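Local coordinates for protein xyloglucan-specific endo-beta-1,4-glucanase BoGH5A (Bacteroides ovatus, PDB 3ZMR) that hydrolyses internal beta-1,4-glucosidic linkages of the xyloglucan backbone with retention of the anomeric configuration, releasing xyloglucan oligosaccharides, at residues A[170-175]-A[332-337]; A[434-437]-A[442-445]. One frame throughout, in Å; residues are numbered along the deposited sequence.

Contact 1. Residues A[170-175]-A[332-337]; sequences VVRIPV and FLECHY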
ATOM      1  N   VAL A 170       3.596 -13.221  10.893  1.00  8.99           N
ATOM      2  CA  VAL A 170       3.680 -11.781  10.578  1.00 10.27           C
ATOM      3  C   VAL A 170       2.819 -10.986  11.544  1.00  9.31           C
ATOM      4  O   VAL A 170       1.701 -11.393  11.851  1.00  9.61           O
ATOM      5  CB  VAL A 170       3.130 -11.459   9.157  1.00 12.24           C
ATOM      6  CG1 VAL A 170       3.306  -9.980   8.806  1.00 17.51           C
ATOM      7  CG2 VAL A 170       3.753 -12.324   8.105  1.00 12.89           C
ATOM      8  N   VAL A 171       3.314  -9.843  11.969  1.00  8.54           N
ATOM      9  CA  VAL A 171       2.488  -8.873  12.701  1.00  7.66           C
ATOM     10  C   VAL A 171       2.568  -7.529  11.974  1.00  8.20           C
ATOM     11  O   VAL A 171       3.661  -7.083  11.585  1.00 10.79           O
ATOM     12  CB  VAL A 171       2.869  -8.746  14.193  1.00 12.75           C
ATOM     13  CG1 VAL A 171       4.296  -8.258  14.419  1.00 10.38           C
ATOM     14  CG2 VAL A 171       1.879  -7.873  14.941  1.00 17.94           C
ATOM     15  N   ARG A 172       1.408  -6.929  11.721  1.00  8.84           N
ATOM     16  CA  ARG A 172       1.320  -5.541  11.273  1.00  8.21           C
ATOM     17  C   ARG A 172       1.035  -4.673  12.487  1.00  7.96           C
ATOM     18  O   ARG A 172       0.127  -4.967  13.283  1.00  8.58           O
ATOM     19  CB  ARG A 172       0.212  -5.393  10.223  1.00 12.14           C
ATOM     20  CG  ARG A 172      -0.011  -3.977   9.706  1.00  9.05           C
ATOM     21  CD  ARG A 172      -0.915  -3.992   8.508  1.00  9.76           C
ATOM     22  NE  ARG A 172      -1.261  -2.712   7.907  1.00  9.35           N
ATOM     23  CZ  ARG A 172      -2.376  -2.024   8.167  1.00  8.93           C
ATOM     24  NH1 ARG A 172      -3.216  -2.399   9.118  1.00  8.50           N
ATOM     25  NH2 ARG A 172      -2.671  -0.936   7.468  1.00  9.09           N
ATOM     26  N   ILE A 173       1.877  -3.653  12.652  1.00  7.57           N
ATOM     27  CA  ILE A 173       1.835  -2.684  13.745  1.00  7.94           C
ATOM     28  C   ILE A 173       1.500  -1.329  13.132  1.00  7.31           C
ATOM     29  O   ILE A 173       2.395  -0.624  12.649  1.00  8.33           O
ATOM     30  CB  ILE A 173       3.155  -2.637  14.529  1.00  9.03           C
ATOM     31  CG1 ILE A 173       3.548  -4.023  15.027  1.00 10.07           C
ATOM     32  CG2 ILE A 173       3.065  -1.645  15.684  1.00  8.49           C
ATOM     33  CD1 ILE A 173       4.857  -4.090  15.802  1.00 10.70           C
ATOM     34  N   PRO A 174       0.213  -0.945  13.106  1.00  7.32           N
ATOM     35  CA  PRO A 174      -0.129   0.420  12.714  1.00  6.47           C
ATOM     36  C   PRO A 174       0.528   1.423  13.681  1.00  7.99           C
ATOM     37  O   PRO A 174       0.591   1.158  14.901  1.00  8.48           O
ATOM     38  CB  PRO A 174      -1.661   0.441  12.877  1.00  9.12           C
ATOM     39  CG  PRO A 174      -2.082  -0.959  12.687  1.00  8.96           C
ATOM     40  CD  PRO A 174      -1.011  -1.750  13.345  1.00  7.68           C
ATOM     41  N   VAL A 175       1.040   2.526  13.156  1.00  7.03           N
ATOM     42  CA  VAL A 175       1.691   3.536  13.987  1.00  7.44           C
ATOM     43  C   VAL A 175       1.227   4.934  13.588  1.00  8.08           C
ATOM     44  O   VAL A 175       1.101   5.274  12.401  1.00  8.20           O
ATOM     45  CB  VAL A 175       3.231   3.490  13.866  1.00  7.99           C
ATOM     46  CG1 VAL A 175       3.899   4.376  14.928  1.00  9.64           C
ATOM     47  CG2 VAL A 175       3.749   2.073  14.014  1.00  9.14           C
ATOM     48  N   PHE A 332       5.621  -4.914  -2.423  1.00  7.48           N
ATOM     49  CA  PHE A 332       4.303  -5.557  -2.265  1.00  6.82           C
ATOM     50  C   PHE A 332       3.186  -4.527  -2.503  1.00  8.21           C
ATOM     51  O   PHE A 332       3.355  -3.347  -2.154  1.00  8.21           O
ATOM     52  CB  PHE A 332       4.056  -5.980  -0.809  1.00  7.81           C
ATOM     53  CG  PHE A 332       4.820  -7.184  -0.318  1.00  6.67           C
ATOM     54  CD1 PHE A 332       6.178  -7.134  -0.020  1.00  8.36           C
ATOM     55  CD2 PHE A 332       4.124  -8.353  -0.017  1.00  7.10           C
ATOM     56  CE1 PHE A 332       6.840  -8.255   0.503  1.00  8.53           C
ATOM     57  CE2 PHE A 332       4.764  -9.468   0.496  1.00  8.57           C
ATOM     58  CZ  PHE A 332       6.127  -9.435   0.767  1.00  9.30           C
ATOM     59  N   LEU A 333       2.030  -5.007  -2.957  1.00  7.57           N
ATOM     60  CA  LEU A 333       0.776  -4.245  -2.918  1.00  7.96           C
ATOM     61  C   LEU A 333       0.009  -4.621  -1.650  1.00  7.37           C
ATOM     62  O   LEU A 333       0.010  -5.796  -1.231  1.00  9.55           O
ATOM     63  CB  LEU A 333      -0.102  -4.615  -4.124  1.00  8.56           C
ATOM     64  CG  LEU A 333      -1.531  -4.067  -4.144  1.00  9.46           C
ATOM     65  CD1 LEU A 333      -1.521  -2.559  -4.301  1.00  9.77           C
ATOM     66  CD2 LEU A 333      -2.281  -4.663  -5.308  1.00 10.56           C
ATOM     67  N   GLU A 334      -0.674  -3.628  -1.060  1.00  7.48           N
ATOM     68  CA  GLU A 334      -1.586  -3.837   0.073  1.00  7.48           C
ATOM     69  C   GLU A 334      -3.010  -3.394  -0.274  1.00  6.86           C
ATOM     70  O   GLU A 334      -3.231  -2.279  -0.734  1.00  8.51           O
ATOM     71  CB  GLU A 334      -1.110  -3.074   1.310  1.00  7.49           C
ATOM     72  CG  GLU A 334      -2.049  -3.169   2.506  1.00  8.09           C
ATOM     73  CD  GLU A 334      -1.530  -2.510   3.755  1.00  9.24           C
ATOM     74  OE1 GLU A 334      -0.520  -1.740   3.673  1.00  9.50           O
ATOM     75  OE2 GLU A 334      -2.150  -2.751   4.839  1.00 10.25           O
ATOM     76  N   CYS A 335      -3.955  -4.295   0.011  1.00  7.76           N
ATOM     77  CA  CYS A 335      -5.377  -4.013   0.049  1.00  7.95           C
ATOM     78  C   CYS A 335      -5.914  -4.450   1.406  1.00  7.52           C
ATOM     79  O   CYS A 335      -5.282  -5.251   2.113  1.00  8.16           O
ATOM     80  CB  CYS A 335      -6.138  -4.772  -1.036  1.00  8.40           C
ATOM     81  SG  CYS A 335      -5.635  -4.354  -2.733  1.00 10.52           S
ATOM     82  N   HIS A 336      -7.079  -3.914   1.765  1.00  7.93           N
ATOM     83  CA  HIS A 336      -7.826  -4.380   2.916  1.00  7.72           C
ATOM     84  C   HIS A 336      -9.106  -5.005   2.409  1.00  8.15           C
ATOM     85  O   HIS A 336      -9.546  -4.702   1.303  1.00 11.61           O
ATOM     86  CB  HIS A 336      -8.092  -3.233   3.901  1.00  7.64           C
ATOM     87  CG  HIS A 336      -6.862  -2.610   4.472  1.00  9.16           C
ATOM     88  ND1 HIS A 336      -6.876  -1.439   5.191  1.00 10.18           N
ATOM     89  CD2 HIS A 336      -5.571  -3.017   4.445  1.00 10.14           C
ATOM     90  CE1 HIS A 336      -5.641  -1.149   5.564  1.00  8.73           C
ATOM     91  NE2 HIS A 336      -4.832  -2.082   5.108  1.00  9.42           N
ATOM     92  N   TYR A 337      -9.732  -5.846   3.224  1.00  8.58           N
ATOM     93  CA  TYR A 337     -10.919  -6.590   2.739  1.00  8.52           C
ATOM     94  C   TYR A 337     -11.895  -6.787   3.896  1.00  8.35           C
ATOM     95  O   TYR A 337     -11.631  -7.544   4.826  1.00  9.53           O
ATOM     96  CB  TYR A 337     -10.542  -7.948   2.129  1.00  8.95           C
ATOM     97  CG  TYR A 337     -11.718  -8.586   1.440  1.00  9.44           C
ATOM     98  CD1 TYR A 337     -12.183  -8.110   0.218  1.00 14.36           C
ATOM     99  CD2 TYR A 337     -12.421  -9.617   2.052  1.00 10.66           C
ATOM    100  CE1 TYR A 337     -13.297  -8.668  -0.377  1.00 11.75           C
ATOM    101  CE2 TYR A 337     -13.526 -10.193   1.464  1.00 15.96           C
ATOM    102  CZ  TYR A 337     -13.959  -9.713   0.235  1.00 13.06           C
ATOM    103  OH  TYR A 337     -15.066 -10.266  -0.372  1.00 12.45           O
TER
HETATM  104  O   HOH W   1      -0.569   0.076   5.744  1.00  9.43           O
HETATM  105  O   HOH W   2       0.697  -2.938   5.815  1.00 27.36           O

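Contact 2. Residues A[434-437]-A[442-445]; sequences PLYW and TEKL. With GLC (alpha-D-glucopyranose), chain L; BGC (beta-D-glucopyranose), chain C.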
ATOM      1  N   PRO A 434      -2.826 -13.027   4.378  1.00  8.23           N
ATOM      2  CA  PRO A 434      -3.952 -12.446   5.130  1.00  8.66           C
ATOM      3  C   PRO A 434      -3.573 -12.054   6.557  1.00  7.72           C
ATOM      4  O   PRO A 434      -3.077 -12.902   7.299  1.00  8.54           O
ATOM      5  CB  PRO A 434      -4.958 -13.588   5.147  1.00 11.63           C
ATOM      6  CG  PRO A 434      -4.111 -14.800   5.232  1.00 11.82           C
ATOM      7  CD  PRO A 434      -2.886 -14.500   4.392  1.00  8.98           C
ATOM      8  N   LEU A 435      -3.807 -10.799   6.926  1.00  7.18           N
ATOM      9  CA  LEU A 435      -3.533 -10.281   8.283  1.00  7.27           C
ATOM     10  C   LEU A 435      -4.838  -9.848   8.981  1.00  6.78           C
ATOM     11  O   LEU A 435      -5.528  -8.944   8.548  1.00  9.14           O
ATOM     12  CB  LEU A 435      -2.545  -9.114   8.245  1.00  7.61           C
ATOM     13  CG  LEU A 435      -1.292  -9.273   7.394  1.00  9.97           C
ATOM     14  CD1 LEU A 435      -0.436  -8.025   7.532  1.00 11.10           C
ATOM     15  CD2 LEU A 435      -0.536 -10.500   7.806  1.00 12.66           C
ATOM     16  N   TYR A 436      -5.155 -10.584  10.047  1.00  8.28           N
ATOM     17  CA  TYR A 436      -6.396 -10.416  10.814  1.00  7.89           C
ATOM     18  C   TYR A 436      -6.393  -9.118  11.616  1.00  7.93           C
ATOM     19  O   TYR A 436      -5.403  -8.762  12.221  1.00  8.50           O
ATOM     20  CB  TYR A 436      -6.562 -11.606  11.769  1.00  9.23           C
ATOM     21  CG  TYR A 436      -7.837 -11.537  12.594  1.00  7.32           C
ATOM     22  CD1 TYR A 436      -9.062 -11.919  12.074  1.00 10.17           C
ATOM     23  CD2 TYR A 436      -7.803 -11.043  13.885  1.00  8.33           C
ATOM     24  CE1 TYR A 436     -10.222 -11.823  12.846  1.00  9.96           C
ATOM     25  CE2 TYR A 436      -8.950 -10.906  14.633  1.00 10.62           C
ATOM     26  CZ  TYR A 436     -10.153 -11.318  14.118  1.00  9.13           C
ATOM     27  OH  TYR A 436     -11.301 -11.182  14.830  1.00 10.53           O
ATOM     28  N   TRP A 437      -7.540  -8.442  11.634  1.00  7.06           N
ATOM     29  CA  TRP A 437      -7.717  -7.193  12.379  1.00  8.73           C
ATOM     30  C   TRP A 437      -8.072  -7.479  13.833  1.00  9.16           C
ATOM     31  O   TRP A 437      -9.217  -7.780  14.162  1.00 10.09           O
ATOM     32  CB  TRP A 437      -8.769  -6.277  11.734  1.00 11.41           C
ATOM     33  CG  TRP A 437      -8.842  -4.972  12.458  1.00  8.73           C
ATOM     34  CD1 TRP A 437      -9.881  -4.527  13.233  1.00 11.47           C
ATOM     35  CD2 TRP A 437      -7.830  -3.944  12.535  1.00  8.70           C
ATOM     36  NE1 TRP A 437      -9.578  -3.305  13.752  1.00 11.30           N
ATOM     37  CE2 TRP A 437      -8.332  -2.920  13.372  1.00  8.33           C
ATOM     38  CE3 TRP A 437      -6.570  -3.802  12.002  1.00 10.64           C
ATOM     39  CZ2 TRP A 437      -7.605  -1.742  13.675  1.00 12.47           C
ATOM     40  CZ3 TRP A 437      -5.845  -2.639  12.297  1.00  8.78           C
ATOM     41  CH2 TRP A 437      -6.363  -1.624  13.117  1.00 12.44           C
ATOM     42  N   THR A 442     -13.705  -6.910  21.326  1.00  9.82           N
ATOM     43  CA  THR A 442     -14.352  -8.225  21.316  1.00  9.41           C
ATOM     44  C   THR A 442     -13.887  -9.171  20.210  1.00  8.88           C
ATOM     45  O   THR A 442     -13.999 -10.394  20.335  1.00 11.56           O
ATOM     46  CB  THR A 442     -15.875  -8.099  21.212  1.00 11.57           C
ATOM     47  OG1 THR A 442     -16.213  -7.437  19.995  1.00 12.95           O
ATOM     48  CG2 THR A 442     -16.428  -7.343  22.408  1.00 14.34           C
ATOM     49  N   GLU A 443     -13.342  -8.587  19.154  1.00  9.64           N
ATOM     50  CA  GLU A 443     -12.794  -9.326  18.012  1.00  9.06           C
ATOM     51  C   GLU A 443     -11.363  -9.842  18.246  1.00  8.71           C
ATOM     52  O   GLU A 443     -10.792 -10.526  17.376  1.00  9.76           O
ATOM     53  CB  GLU A 443     -12.806  -8.444  16.764  1.00 10.13           C
ATOM     54  CG  GLU A 443     -11.668  -7.417  16.688  1.00 10.41           C
ATOM     55  CD  GLU A 443     -11.600  -6.492  17.895  1.00 12.09           C
ATOM     56  OE1 GLU A 443     -12.655  -5.924  18.298  1.00 13.72           O
ATOM     57  OE2 GLU A 443     -10.490  -6.334  18.445  1.00 12.01           O
ATOM     58  N   LYS A 444     -10.775  -9.565  19.404  1.00  9.89           N
ATOM     59  CA  LYS A 444      -9.368  -9.860  19.604  1.00  9.55           C
ATOM     60  C   LYS A 444      -9.082 -11.378  19.642  1.00  9.13           C
ATOM     61  O   LYS A 444      -9.952 -12.192  20.039  1.00  9.96           O
ATOM     62  CB  LYS A 444      -8.848  -9.165  20.865  1.00  9.95           C
ATOM     63  CG  LYS A 444      -9.249  -9.855  22.164  1.00  9.02           C
ATOM     64  CD  LYS A 444      -9.014  -8.961  23.377  1.00 11.53           C
ATOM     65  CE  LYS A 444      -9.318  -9.729  24.657  1.00 12.54           C
ATOM     66  NZ  LYS A 444      -9.188  -8.865  25.860  1.00 14.01           N
ATOM     67  N   LEU A 445      -7.862 -11.762  19.233  1.00  9.62           N
ATOM     68  CA  LEU A 445      -7.468 -13.161  19.286  1.00 10.18           C
ATOM     69  C   LEU A 445      -6.721 -13.524  20.555  1.00 10.52           C
ATOM     70  O   LEU A 445      -6.722 -14.678  20.979  1.00  9.97           O
ATOM     71  CB  LEU A 445      -6.646 -13.544  18.072  1.00  8.79           C
ATOM     72  CG  LEU A 445      -7.308 -13.340  16.726  1.00 10.28           C
ATOM     73  CD1 LEU A 445      -6.309 -13.746  15.651  1.00 10.82           C
ATOM     74  CD2 LEU A 445      -8.626 -14.124  16.582  1.00 18.25           C
TER
HETATM   75  C1  GLC L1519      -9.472  -0.076   8.285  0.50 18.82           C
HETATM   76  C2  GLC L1519      -8.610   0.891   9.089  0.50 15.45           C
HETATM   77  C3  GLC L1519      -8.662   0.589  10.587  0.50 13.01           C
HETATM   78  C4  GLC L1519     -10.140   0.556  10.991  0.50 18.55           C
HETATM   79  C5  GLC L1519     -10.946  -0.337  10.035  0.50 39.31           C
HETATM   80  C6  GLC L1519     -12.428  -0.443  10.380  0.50 70.31           C
HETATM   81  O2  GLC L1519      -7.304   0.860   8.575  0.50 11.30           O
HETATM   82  O3  GLC L1519      -7.866   1.523  11.350  0.50  7.94           O
HETATM   83  O4  GLC L1519     -10.171   0.025  12.287  0.50 25.57           O
HETATM   84  O5  GLC L1519     -10.798   0.106   8.705  0.50 24.90           O
HETATM   85  O6  GLC L1519     -12.570  -1.558  11.241  0.50 90.45           O
HETATM   86  C2  BGC C   1      -8.566   1.022   8.924  0.50 20.95           C
HETATM   87  C3  BGC C   1      -8.694   0.609  10.399  0.50 22.28           C
HETATM   88  C4  BGC C   1     -10.147   0.438  10.831  0.50 29.09           C
HETATM   89  C5  BGC C   1     -10.745  -0.535   9.804  0.50 35.62           C
HETATM   90  C6  BGC C   1     -12.184  -0.874  10.153  0.50 39.76           C
HETATM   91  C1  BGC C   1      -9.418   0.243   7.910  0.50 25.60           C
HETATM   92  O2  BGC C   1      -7.197   0.929   8.535  0.50 15.46           O
HETATM   93  O3  BGC C   1      -8.058   1.617  11.213  0.50 21.62           O
HETATM   94  O4  BGC C   1     -10.209  -0.011  12.215  0.50 26.44           O
HETATM   95  O5  BGC C   1     -10.712   0.023   8.476  0.50 41.96           O
HETATM   96  O6  BGC C   1     -12.859   0.369  10.413  0.50 61.75           O

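Contact 1. Residues A[170-175]-A[332-337]
A buried salt bridge across the inside of a barrel, from R172 on strand 170-173 to E334 on strand 331-337, makes up this contact, with H336 as its third member. The strands are not neighbours: the CA atoms of R172 and E334 lie 11.7 Å apart, and the side chains span the gap. R172 does so with CG anti to the backbone N (chi1 178°) and the chain extended as far as NE; E334 is stretched out in the same way. They meet at about a right angle, guanidinium and carboxylate planes 88° apart, with R172 NE 3.2 Å from E334 OE2. This is therefore not a flat, paired bidentate bridge. Two waters at the guanidinium edge complete it: water 1 accepts from R172 NH2 and donates to E334 OE1 at 2.8 Å, while water 2 accepts from R172 NE and donates weakly to the same oxygen. Such a polar network fits the centre of the eight-stranded parallel (beta/alpha)8 barrel of family 5 glycoside hydrolases. H336 NE2 donates to E334 OE2 at 2.8 Å, with an N-H...O angle of 152°; the oxygen lies in the ring plane, but the donor comes in from above the carboxylate plane. The same H336 NE2 lies over a guanidinium face, 3.4 Å from R172 NH2, without a hydrogen bond. H336 ND1 is hydrogen-bonded to E262, the proton donor by similarity. R172 NH1 is hydrogen-bonded to N127 OD1 and salt-bridged to E395, the inferred nucleophile; R172 NH2 bonds N261, and E334 OE1 bonds Q307.

Contact 2. Residues A[434-437]-A[442-445]
Y436 and E443 are joined by a hydrogen bond that ties the last strand of the (beta/alpha)8 barrel to the loop following it. The Y436 ring meets the loop at its edge and through an off-centre CH-pi contact. At the edge, OH donates to E443 O at 2.7 Å; the carbonyl oxygen lies near the ring plane, and the donor sits in the carbonyl plane on a lone pair, with a C=O...O angle of 135°. A chi1 of -179° sets the Y436 ring opposite the backbone N, which brings its hydroxyl to the loop carbonyl. The side chains of Y436 and L445 cross at a slant: L445 CD2 makes the CH-pi contact 4.2 Å from the Y436 ring centroid, 29° off the normal, while L445 CD1 packs obliquely, 3.6 Å from Y436 CD2. Helix 456-471 also packs on both residues, through I462. A phenylalanine in place of Y436 would keep the ring against L445 but would probably leave the carbonyl of E443 without its hydroxyl mate and the loop less firmly tied to the strand. W437, the next residue, holds its indole against the bound glucose: C3 of this sugar, modelled as both alpha and beta anomers, lies over one ring face, displaced toward the rim, 3.9 Å above the W437 plane in the alpha form. W437 NE1 is hydrogen-bonded to a further glucose unit. The chain of E443 bends at chi2, its carboxylate OE2 accepting from the backbone N of A439 and Y441 in the connecting segment, while E443 CG rests 3.5 Å from W437 O.

In the fold
Contact 1 lies inside the barrel and contact 2 where the last strand leads into the following loop, their centres about 12 Å apart. L435 and W437 of 434-437 join them: L435 CD1 packs 3.8 Å from R172 CB, and W437 CZ3 lies 4.1 Å from R172 NH1 and equally far from P174 CG. H336 of contact 1 and W437 of contact 2 both belong to the glucose pocket, which also includes E262 and E395. The side chain of H336 comes within about 3 Å of that of E262, and the side chain of W437 within about 4 Å of that of E395. N127 also links the two contacts: its OD1 is hydrogen-bonded to R172 NH1 and its ND2 to the carbonyl O of Y436.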